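Long-range contacts in alpha,alpha-trehalose-phosphate synthase (UDP-forming) (Burkholderia multivorans, PDB 5UOF), which belongs to glycosyltransferase family 20 and is built as a two-domain enzyme of the GT-B type, with two Rossmann-like halves: residues R360-G365 with K379-S384; L267-D272 with M356-M361; R79-Q84 with Y115-A120; Y189-F194 with A231-G236. One frame throughout, in Å; residues are numbered along the deposited sequence. Where two conformers were deposited one is given.

Contact 1: residues R360-G365 with K379-S384. With NA (sodium ion), chain C; EDO (1,2-ethanediol), chain E.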
# COMPACT_ATOMS: atom_id res chain seq x y z
N ARG A 360 12.63 -32.20 2.96
CA ARG A 360 11.99 -33.51 2.98
C ARG A 360 11.90 -34.06 4.40
O ARG A 360 10.89 -34.66 4.77
CB ARG A 360 12.73 -34.48 2.07
CG ARG A 360 11.98 -35.83 1.87
CD ARG A 360 12.67 -36.61 0.75
NE ARG A 360 12.00 -37.85 0.34
CZ ARG A 360 11.21 -37.97 -0.73
NH1 ARG A 360 10.93 -36.91 -1.49
NH2 ARG A 360 10.70 -39.15 -1.06
N MET A 361 12.94 -33.84 5.21
CA MET A 361 12.98 -34.31 6.60
C MET A 361 11.93 -33.63 7.45
O MET A 361 11.40 -34.21 8.40
CB MET A 361 14.37 -34.05 7.19
CG MET A 361 14.53 -34.43 8.65
SD MET A 361 16.11 -33.94 9.39
CE MET A 361 17.12 -33.80 7.92
N SER A 362 11.65 -32.37 7.14
CA SER A 362 10.81 -31.55 8.01
C SER A 362 9.34 -31.95 7.91
O SER A 362 8.89 -32.60 6.98
CB SER A 362 10.97 -30.09 7.64
OG SER A 362 10.27 -29.84 6.44
N GLN A 363 8.57 -31.50 8.91
CA GLN A 363 7.13 -31.72 8.93
C GLN A 363 6.33 -30.49 8.51
O GLN A 363 5.16 -30.64 8.14
CB GLN A 363 6.70 -32.13 10.34
CG GLN A 363 7.06 -33.57 10.69
CD GLN A 363 8.53 -33.77 11.00
OE1 GLN A 363 9.21 -32.88 11.53
NE2 GLN A 363 9.04 -34.95 10.68
N VAL A 364 6.92 -29.30 8.59
CA VAL A 364 6.23 -28.05 8.26
C VAL A 364 7.20 -27.19 7.47
O VAL A 364 8.36 -27.06 7.84
CB VAL A 364 5.74 -27.29 9.52
CG1 VAL A 364 4.95 -26.03 9.11
CG2 VAL A 364 4.88 -28.20 10.40
N GLY A 365 6.70 -26.61 6.37
CA GLY A 365 7.39 -25.55 5.67
C GLY A 365 6.69 -24.25 6.00
O GLY A 365 5.48 -24.11 5.79
N LYS A 379 7.27 -23.62 -3.38
CA LYS A 379 7.10 -24.69 -4.35
C LYS A 379 8.15 -25.78 -4.15
O LYS A 379 7.83 -26.98 -4.24
CB LYS A 379 7.16 -24.12 -5.77
CG LYS A 379 6.06 -23.06 -6.03
CD LYS A 379 5.94 -22.68 -7.49
CE LYS A 379 4.68 -21.81 -7.74
NZ LYS A 379 4.50 -21.45 -9.19
N GLU A 380 9.39 -25.38 -3.87
CA GLU A 380 10.46 -26.33 -3.58
C GLU A 380 10.14 -27.15 -2.34
O GLU A 380 10.46 -28.35 -2.29
CB GLU A 380 11.78 -25.60 -3.38
CG GLU A 380 12.31 -24.94 -4.64
CD GLU A 380 13.33 -23.84 -4.37
OE1 GLU A 380 13.68 -23.63 -3.19
OE2 GLU A 380 13.78 -23.21 -5.34
N TYR A 381 9.53 -26.52 -1.33
CA TYR A 381 9.17 -27.26 -0.13
C TYR A 381 8.22 -28.41 -0.46
O TYR A 381 8.46 -29.56 -0.08
CB TYR A 381 8.54 -26.32 0.92
CG TYR A 381 8.27 -27.11 2.16
CD1 TYR A 381 9.28 -27.37 3.07
CD2 TYR A 381 7.01 -27.69 2.37
CE1 TYR A 381 9.05 -28.16 4.18
CE2 TYR A 381 6.77 -28.47 3.50
CZ TYR A 381 7.80 -28.71 4.40
OH TYR A 381 7.59 -29.51 5.49
N VAL A 382 7.14 -28.11 -1.19
CA VAL A 382 6.18 -29.16 -1.55
C VAL A 382 6.87 -30.23 -2.39
O VAL A 382 6.72 -31.44 -2.13
CB VAL A 382 4.99 -28.54 -2.31
CG1 VAL A 382 4.07 -29.63 -2.88
CG2 VAL A 382 4.21 -27.59 -1.39
N ALA A 383 7.63 -29.80 -3.40
CA ALA A 383 8.24 -30.77 -4.31
C ALA A 383 9.19 -31.72 -3.59
O ALA A 383 9.41 -32.85 -4.06
CB ALA A 383 8.98 -30.03 -5.43
N SER A 384 9.76 -31.29 -2.47
CA SER A 384 10.72 -32.12 -1.75
C SER A 384 10.07 -33.23 -0.92
O SER A 384 10.77 -34.14 -0.49
CB SER A 384 11.58 -31.23 -0.83
OG SER A 384 12.37 -30.32 -1.58
NA NA C . 8.65 -34.02 5.18
C1 EDO E . 13.64 -35.43 12.02
O1 EDO E . 13.97 -34.89 13.31
C2 EDO E . 12.37 -34.74 11.54
O2 EDO E . 11.41 -34.78 12.60
O HOH W 1 8.32 -36.02 3.83
O HOH W 2 6.90 -35.06 6.69
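The beta-alpha-beta unit made of strand 364-367, helix 376-384 and strand 392-396 is packed at its start by Tyr-381 of the helix lying against Gly-365 of the strand. The evidence is a CH-pi contact: Gly-365 CA sits 3.4 Å from the centroid of the Tyr-381 ring, only 13° off the normal. Having no side chain, Gly-365 can bring its backbone down over the middle of that face. With CG anti to the backbone N (chi1 -177°), Tyr-381 extends across the turn between helix 352-361 and the strand, and its OH donates to Ser-362 OG at 2.9 Å. That serine oxygen lies in the ring plane, at the edge, and is also hydrogen-bonded to Phe-359 O, which fixes the hydroxyl from a second direction. Three residues further along the helix, the extended Arg-360 chain runs beside the Ser-384 carbonyl, and Arg-360 NH1 donates to Ser-384 O at 2.9 Å. This bond is bent (141° at the hydrogen), and the donor stands above the carbonyl plane. The same turn holds the sodium ion through Arg-360 O at 2.4 Å and Ser-362 O at 2.3 Å, with two waters and Gln-385 OE1 completing the observed ligands. Backbone carbonyls at a helix C-terminus thus form most of the protein part of this site, at a helix-to-strand turn of a Rossmann-like domain.

Contact 2: residues L267-D272 with M356-M361. With NA (sodium ion), chain C.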
# COMPACT_ATOMS: atom_id res chain seq x y z
N LEU A 267 10.27 -30.78 13.04
CA LEU A 267 11.11 -29.76 12.42
C LEU A 267 10.25 -28.85 11.56
O LEU A 267 9.53 -29.33 10.67
CB LEU A 267 12.22 -30.40 11.58
CG LEU A 267 13.02 -29.47 10.67
CD1 LEU A 267 13.80 -28.44 11.48
CD2 LEU A 267 13.98 -30.28 9.79
N VAL A 268 10.30 -27.55 11.84
CA VAL A 268 9.72 -26.51 10.99
C VAL A 268 10.86 -25.85 10.24
O VAL A 268 11.83 -25.38 10.87
CB VAL A 268 8.93 -25.48 11.83
CG1 VAL A 268 8.28 -24.43 10.92
CG2 VAL A 268 7.88 -26.18 12.67
N MET A 269 10.78 -25.81 8.91
CA MET A 269 11.83 -25.23 8.08
C MET A 269 11.36 -23.90 7.52
O MET A 269 10.19 -23.77 7.12
CB MET A 269 12.22 -26.15 6.91
CG MET A 269 13.13 -27.30 7.27
SD MET A 269 14.78 -26.82 7.82
CE MET A 269 15.35 -25.91 6.40
N SER A 270 12.28 -22.94 7.45
CA SER A 270 12.01 -21.61 6.93
C SER A 270 13.31 -21.12 6.30
O SER A 270 14.38 -21.25 6.91
CB SER A 270 11.54 -20.68 8.07
OG SER A 270 11.21 -19.38 7.62
N VAL A 271 13.25 -20.61 5.07
CA VAL A 271 14.44 -20.20 4.33
C VAL A 271 14.11 -18.89 3.63
O VAL A 271 13.21 -18.85 2.79
CB VAL A 271 14.89 -21.25 3.29
CG1 VAL A 271 16.14 -20.78 2.59
CG2 VAL A 271 15.15 -22.61 3.94
N ASP A 272 14.81 -17.82 4.01
CA ASP A 272 14.52 -16.48 3.48
C ASP A 272 15.79 -15.65 3.42
O ASP A 272 16.57 -15.64 4.36
CB ASP A 272 13.54 -15.70 4.37
CG ASP A 272 12.22 -16.41 4.59
OD1 ASP A 272 12.19 -17.43 5.32
OD2 ASP A 272 11.20 -15.91 4.08
N MET A 356 16.86 -29.10 -0.01
CA MET A 356 15.74 -29.96 -0.37
C MET A 356 15.66 -31.16 0.57
O MET A 356 14.56 -31.55 1.00
CB MET A 356 15.84 -30.42 -1.83
CG MET A 356 16.02 -29.28 -2.86
SD MET A 356 14.74 -28.01 -2.74
CE MET A 356 15.45 -26.70 -3.74
N ALA A 357 16.81 -31.75 0.91
CA ALA A 357 16.82 -32.84 1.88
C ALA A 357 16.34 -32.37 3.25
O ALA A 357 15.64 -33.12 3.95
CB ALA A 357 18.22 -33.46 1.97
N PHE A 358 16.69 -31.14 3.66
CA PHE A 358 16.14 -30.61 4.90
C PHE A 358 14.63 -30.46 4.80
O PHE A 358 13.90 -30.77 5.75
CB PHE A 358 16.75 -29.25 5.25
CG PHE A 358 18.23 -29.24 5.48
CD1 PHE A 358 18.93 -30.39 5.82
CD2 PHE A 358 18.94 -28.05 5.36
CE1 PHE A 358 20.31 -30.35 6.03
CE2 PHE A 358 20.30 -28.00 5.57
CZ PHE A 358 20.99 -29.15 5.89
N PHE A 359 14.14 -29.93 3.67
CA PHE A 359 12.70 -29.82 3.48
C PHE A 359 12.04 -31.19 3.59
O PHE A 359 10.99 -31.33 4.22
CB PHE A 359 12.38 -29.22 2.11
CG PHE A 359 12.76 -27.77 1.95
CD1 PHE A 359 12.95 -26.95 3.05
CD2 PHE A 359 12.93 -27.24 0.68
CE1 PHE A 359 13.30 -25.61 2.88
CE2 PHE A 359 13.26 -25.91 0.50
CZ PHE A 359 13.46 -25.10 1.60
N ARG A 360 12.63 -32.20 2.96
CA ARG A 360 11.99 -33.51 2.98
C ARG A 360 11.90 -34.06 4.40
O ARG A 360 10.89 -34.66 4.77
CB ARG A 360 12.73 -34.48 2.07
CG ARG A 360 11.98 -35.83 1.87
CD ARG A 360 12.67 -36.61 0.75
NE ARG A 360 12.00 -37.85 0.34
CZ ARG A 360 11.21 -37.97 -0.73
NH1 ARG A 360 10.93 -36.91 -1.49
NH2 ARG A 360 10.70 -39.15 -1.06
N MET A 361 12.94 -33.84 5.21
CA MET A 361 12.98 -34.31 6.60
C MET A 361 11.93 -33.63 7.45
O MET A 361 11.40 -34.21 8.40
CB MET A 361 14.37 -34.05 7.19
CG MET A 361 14.53 -34.43 8.65
SD MET A 361 16.11 -33.94 9.39
CE MET A 361 17.12 -33.80 7.92
NA NA C . 8.65 -34.02 5.18
O HOH W 1 8.32 -36.02 3.83
O HOH W 2 6.90 -35.06 6.69
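Apolar helix-on-sheet packing joins Met-269 and Val-271 of strand 266-271 to Phe-358 and Phe-359 of helix 352-361, in the buried layer over the six-stranded parallel sheet. The short axes approach to 8.4 Å and run at 145°, closer to antiparallel than to perpendicular. Phe-359 meets the strand with its ring edge: CD1 lies 4.0 Å from Met-269 CB, and CE1 lies 3.7 Å from Val-271 CG2, the Met-269 and Val-271 side chains each running roughly at right angles to that of Phe-359. Its CB starts off away from the strand, and chi1 of -68° brings the ring back. In the sheet order the neighbours of strand 266-271 are 301-306 and 364-367, and helix 352-361 belongs to the crossover from edge strand 343-346 back to 364-367, the middle step of a Rossmann topology. Met-269 is folded at both chi2 and chi3, which carries CE under the helix to 3.8 Å from Phe-358 CB. Phe-358 therefore contributes the root of its side chain, while its ring leads away from the strand. Leu-267 adds a looser touch, CD2 to Phe-358 O at 4.1 Å. Phe-359 also meets Tyr-381 of helix 376-384 edge-to-face, and Met-269 rests on Ile-306.

Contact 3: residues R79-Q84 with Y115-A120. With EDO (1,2-ethanediol), chain I.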
# COMPACT_ATOMS: atom_id res chain seq x y z
N ARG A 79 32.11 1.53 -11.08
CA ARG A 79 31.51 1.71 -9.76
C ARG A 79 30.30 2.63 -9.85
O ARG A 79 29.28 2.39 -9.20
CB ARG A 79 32.54 2.26 -8.77
CG ARG A 79 31.95 2.62 -7.40
CD ARG A 79 31.39 1.40 -6.69
NE ARG A 79 32.42 0.39 -6.47
CZ ARG A 79 32.18 -0.84 -6.04
NH1 ARG A 79 30.94 -1.24 -5.78
NH2 ARG A 79 33.19 -1.69 -5.87
N ARG A 80 30.40 3.69 -10.66
CA ARG A 80 29.27 4.60 -10.82
C ARG A 80 28.09 3.90 -11.47
O ARG A 80 26.94 4.09 -11.04
CB ARG A 80 29.68 5.81 -11.64
CG ARG A 80 28.52 6.70 -12.07
CD ARG A 80 29.03 8.00 -12.70
NE ARG A 80 27.96 8.92 -13.05
CZ ARG A 80 27.59 9.21 -14.30
NH1 ARG A 80 28.23 8.65 -15.33
NH2 ARG A 80 26.60 10.06 -14.52
N ASP A 81 28.34 3.09 -12.50
CA ASP A 81 27.26 2.33 -13.13
C ASP A 81 26.67 1.31 -12.16
O ASP A 81 25.45 1.15 -12.08
CB ASP A 81 27.76 1.64 -14.40
CG ASP A 81 28.06 2.63 -15.52
OD1 ASP A 81 27.64 3.80 -15.41
OD2 ASP A 81 28.69 2.22 -16.51
N TYR A 82 27.53 0.59 -11.43
CA TYR A 82 27.04 -0.36 -10.44
C TYR A 82 26.15 0.32 -9.41
O TYR A 82 25.08 -0.20 -9.06
CB TYR A 82 28.21 -1.06 -9.73
CG TYR A 82 27.74 -2.02 -8.65
CD1 TYR A 82 27.46 -3.35 -8.95
CD2 TYR A 82 27.56 -1.58 -7.34
CE1 TYR A 82 27.03 -4.22 -7.97
CE2 TYR A 82 27.12 -2.45 -6.35
CZ TYR A 82 26.85 -3.77 -6.68
OH TYR A 82 26.41 -4.64 -5.70
N ASP A 83 26.59 1.47 -8.89
CA ASP A 83 25.80 2.14 -7.85
C ASP A 83 24.45 2.59 -8.39
O ASP A 83 23.43 2.42 -7.72
CB ASP A 83 26.58 3.33 -7.28
CG ASP A 83 27.72 2.91 -6.36
OD1 ASP A 83 27.74 1.74 -5.92
OD2 ASP A 83 28.59 3.75 -6.07
N GLN A 84 24.43 3.16 -9.60
CA GLN A 84 23.17 3.66 -10.15
C GLN A 84 22.21 2.53 -10.53
O GLN A 84 21.00 2.75 -10.58
CB GLN A 84 23.45 4.55 -11.37
CG GLN A 84 24.21 5.82 -11.00
CD GLN A 84 24.36 6.79 -12.16
OE1 GLN A 84 24.38 6.39 -13.33
NE2 GLN A 84 24.45 8.08 -11.85
N TYR A 115 19.19 5.71 -13.08
CA TYR A 115 18.51 4.50 -13.51
C TYR A 115 18.21 4.53 -15.00
O TYR A 115 18.52 3.57 -15.74
CB TYR A 115 17.23 4.39 -12.69
CG TYR A 115 16.23 3.32 -13.01
CD1 TYR A 115 16.53 1.98 -12.81
CD2 TYR A 115 14.95 3.65 -13.41
CE1 TYR A 115 15.58 1.00 -13.05
CE2 TYR A 115 14.00 2.68 -13.64
CZ TYR A 115 14.32 1.35 -13.46
OH TYR A 115 13.37 0.37 -13.67
N LEU A 116 17.62 5.63 -15.48
CA LEU A 116 17.42 5.78 -16.91
C LEU A 116 18.74 5.74 -17.67
O LEU A 116 18.85 5.09 -18.72
CB LEU A 116 16.68 7.09 -17.20
CG LEU A 116 15.32 7.25 -16.51
CD1 LEU A 116 14.59 8.47 -17.07
CD2 LEU A 116 14.47 5.99 -16.60
N ARG A 117 19.77 6.41 -17.13
CA ARG A 117 21.04 6.52 -17.84
C ARG A 117 21.68 5.15 -18.04
O ARG A 117 22.14 4.82 -19.14
CB ARG A 117 22.00 7.45 -17.10
CG ARG A 117 23.34 7.62 -17.85
CD ARG A 117 24.43 8.23 -16.98
NE ARG A 117 24.85 7.33 -15.91
CZ ARG A 117 25.68 6.30 -16.08
NH1 ARG A 117 26.19 6.03 -17.28
NH2 ARG A 117 26.00 5.53 -15.04
N VAL A 118 21.72 4.33 -16.99
CA VAL A 118 22.40 3.04 -17.13
C VAL A 118 21.59 2.10 -18.02
O VAL A 118 22.17 1.30 -18.76
CB VAL A 118 22.70 2.40 -15.76
CG1 VAL A 118 23.67 3.28 -14.99
CG2 VAL A 118 21.42 2.15 -14.97
N ASN A 119 20.26 2.19 -17.99
CA ASN A 119 19.47 1.41 -18.93
C ASN A 119 19.78 1.82 -20.37
O ASN A 119 20.02 0.97 -21.23
CB ASN A 119 17.99 1.54 -18.63
CG ASN A 119 17.49 0.48 -17.67
OD1 ASN A 119 17.03 -0.59 -18.10
ND2 ASN A 119 17.59 0.75 -16.38
N ALA A 120 19.80 3.13 -20.63
CA ALA A 120 20.13 3.61 -21.96
C ALA A 120 21.53 3.16 -22.38
O ALA A 120 21.75 2.77 -23.53
CB ALA A 120 20.01 5.14 -22.02
C1 EDO I . 15.78 4.47 -20.60
O1 EDO I . 16.76 5.50 -20.49
C2 EDO I . 14.52 5.04 -21.22
O2 EDO I . 14.71 5.27 -22.62
O HOH W 3 28.99 4.45 -17.84
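Arg-117 of helix 109-127 reaches across to Arg-80, Asp-81 and Gln-84 of helix 79-86, a polar crossing of two helices in the N-terminal Rossmann-like half; the short axes are 9.4 Å apart at closest and inclined at 118°. From CB, which points toward the other helix, the chain leaves with CG anti to the backbone N and stays extended until it bends at chi3 (68°), which turns the guanidinium in toward Asp-81 and Gln-84. Arg-117 CD is the first atom to meet a partner, 3.8 Å from Arg-80 NH2. Beyond it, Arg-117 NE donates to Gln-84 OE1 at 2.8 Å, in the amide carbonyl plane and on a lone pair. Arg-117 NH2 donates to the same oxygen from above that plane, so the guanidinium grips one atom side-on. Arg-117 NH2 also forms a salt bridge with Asp-81 OD1; the modelled 2.4 Å is very short, and its exact length is doubtful. Over one face lies the Arg-80 guanidinium, stacked with centres 3.9 Å apart and planes 17° from parallel. The Asp-81 carboxylate probably offsets part of the like charge of this pair. Both acceptors lie near the plane of the Arg-117 group, which should limit its rotation. At the tip, Arg-117 NH1 makes only a weak bond to Asp-81 OD1 and donates at 3.3 Å to a water that itself donates to Asp-81 OD2 at 2.6 Å.

Contact 4: residues Y189-F194 with A231-G236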
# COMPACT_ATOMS: atom_id res chain seq x y z
N TYR A 189 7.23 -2.53 -24.51
CA TYR A 189 7.29 -3.96 -24.78
C TYR A 189 6.10 -4.42 -25.60
O TYR A 189 4.98 -3.92 -25.46
CB TYR A 189 7.33 -4.75 -23.46
CG TYR A 189 8.58 -4.46 -22.65
CD1 TYR A 189 9.77 -5.13 -22.93
CD2 TYR A 189 8.57 -3.51 -21.62
CE1 TYR A 189 10.92 -4.87 -22.21
CE2 TYR A 189 9.73 -3.23 -20.90
CZ TYR A 189 10.90 -3.91 -21.21
OH TYR A 189 12.07 -3.64 -20.52
N ASP A 190 6.34 -5.40 -26.49
CA ASP A 190 5.23 -6.07 -27.16
C ASP A 190 4.51 -7.04 -26.24
O ASP A 190 3.31 -7.28 -26.42
CB ASP A 190 5.72 -6.80 -28.40
CG ASP A 190 6.43 -5.89 -29.34
OD1 ASP A 190 5.76 -5.02 -29.94
OD2 ASP A 190 7.67 -6.01 -29.43
N VAL A 191 5.23 -7.60 -25.27
CA VAL A 191 4.66 -8.50 -24.27
C VAL A 191 5.14 -8.05 -22.90
O VAL A 191 6.35 -7.88 -22.68
CB VAL A 191 5.06 -9.97 -24.52
CG1 VAL A 191 4.39 -10.88 -23.48
CG2 VAL A 191 4.71 -10.41 -25.95
N THR A 192 4.21 -7.82 -21.99
CA THR A 192 4.51 -7.47 -20.60
C THR A 192 3.93 -8.56 -19.71
O THR A 192 2.70 -8.67 -19.59
CB THR A 192 3.96 -6.09 -20.26
OG1 THR A 192 4.50 -5.13 -21.18
CG2 THR A 192 4.34 -5.69 -18.86
N GLY A 193 4.80 -9.37 -19.11
CA GLY A 193 4.38 -10.52 -18.34
C GLY A 193 4.57 -10.31 -16.86
O GLY A 193 5.52 -9.63 -16.43
N PHE A 194 3.67 -10.89 -16.08
CA PHE A 194 3.62 -10.77 -14.64
C PHE A 194 3.53 -12.15 -13.99
O PHE A 194 3.20 -13.14 -14.64
CB PHE A 194 2.42 -9.92 -14.19
CG PHE A 194 2.45 -8.52 -14.74
CD1 PHE A 194 3.11 -7.52 -14.06
CD2 PHE A 194 1.83 -8.23 -15.95
CE1 PHE A 194 3.15 -6.23 -14.57
CE2 PHE A 194 1.86 -6.95 -16.46
CZ PHE A 194 2.52 -5.95 -15.77
N ALA A 231 -0.12 -10.37 -19.73
CA ALA A 231 -0.50 -11.71 -19.30
C ALA A 231 0.30 -12.10 -18.06
O ALA A 231 1.33 -11.50 -17.75
CB ALA A 231 -0.29 -12.74 -20.41
N ALA A 232 -0.20 -13.13 -17.38
CA ALA A 232 0.45 -13.72 -16.22
C ALA A 232 1.12 -15.03 -16.63
O ALA A 232 0.52 -15.84 -17.34
CB ALA A 232 -0.54 -13.99 -15.09
N TYR A 233 2.37 -15.21 -16.20
CA TYR A 233 3.17 -16.41 -16.46
C TYR A 233 3.81 -16.81 -15.14
O TYR A 233 4.99 -16.52 -14.91
CB TYR A 233 4.26 -16.16 -17.52
CG TYR A 233 3.83 -15.47 -18.79
CD1 TYR A 233 3.65 -14.09 -18.84
CD2 TYR A 233 3.66 -16.18 -19.98
CE1 TYR A 233 3.28 -13.45 -20.01
CE2 TYR A 233 3.29 -15.55 -21.16
CZ TYR A 233 3.11 -14.18 -21.17
OH TYR A 233 2.74 -13.54 -22.32
N PRO A 234 3.06 -17.42 -14.22
CA PRO A 234 3.63 -17.78 -12.91
C PRO A 234 4.80 -18.74 -13.05
O PRO A 234 4.70 -19.77 -13.73
CB PRO A 234 2.45 -18.42 -12.18
CG PRO A 234 1.44 -18.77 -13.24
CD PRO A 234 1.62 -17.71 -14.30
N ILE A 235 5.92 -18.41 -12.42
CA ILE A 235 7.14 -19.21 -12.53
C ILE A 235 7.02 -20.43 -11.62
O ILE A 235 6.74 -20.31 -10.42
CB ILE A 235 8.38 -18.38 -12.15
CG1 ILE A 235 8.60 -17.26 -13.16
CG2 ILE A 235 9.62 -19.27 -12.08
CD1 ILE A 235 9.90 -16.47 -12.94
N GLY A 236 7.27 -21.61 -12.19
CA GLY A 236 7.23 -22.84 -11.44
C GLY A 236 8.61 -23.46 -11.26
O GLY A 236 9.64 -22.79 -11.41
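A chi1 of -48° sets the Tyr-233 ring beside its own backbone N and swings it back over strand 191-194, where its edge meets Gly-193: CE1 lies 3.5 Å from Gly-193 CA, near the ring plane. The ring's far end reaches Val-191, whose CG1, anti to its backbone N, comes within 3.3 Å of Tyr-233 OH; that hydroxyl is hydrogen-bonded to Asp-460. The backbones pair as parallel strands, Gly-193 with Ala-231 and Phe-194 with Ala-232. Three bonds establish the register. Ala-231 N to Thr-192 O is weak at 3.3 Å, Phe-194 N to Ala-231 O measures 2.9 Å, and Tyr-233 N to Phe-194 O is short at 2.7 Å and nearly straight (169°), continuing the pairing one residue past strand 226-232. Phe-194 and Ala-232 send their side chains to one face, Ala-231 to the other. Phe-194 sets its ring so that an edge, CD2, lies 3.8 Å from Ala-231 O. Strand 191-194 is an inner strand of the mixed N-terminal sheet, between 159-162 and 226-232; Phe-203 of helix 197-209 meets the Phe-194 ring, while Trp-453, Thr-456 and Phe-457 of the C-terminal helix 450-472 pack on Tyr-233.

In the fold
Along the chain contact 3 closes first, then contact 4, both in the N-terminal half, with centres about 25 Å and nearest atoms about 6 Å apart. Contact 2 opens next, and contact 1 begins on the stretch where contact 2 ends. These two lie in the C-terminal half and adjoin, centres about 6 Å apart: they share helix 352-361, and strands 364-367 and 266-271 are sheet neighbours. Contact 3 is remote from them, about 39 and 38 Å between centres. Contacts 1 and 4, with centres about 27 Å apart, touch at their margins: Lys-379 NZ lies 2.8 Å from Ile-235 O, a probable hydrogen bond between the halves. Together they sample both sheets of the GT-B architecture.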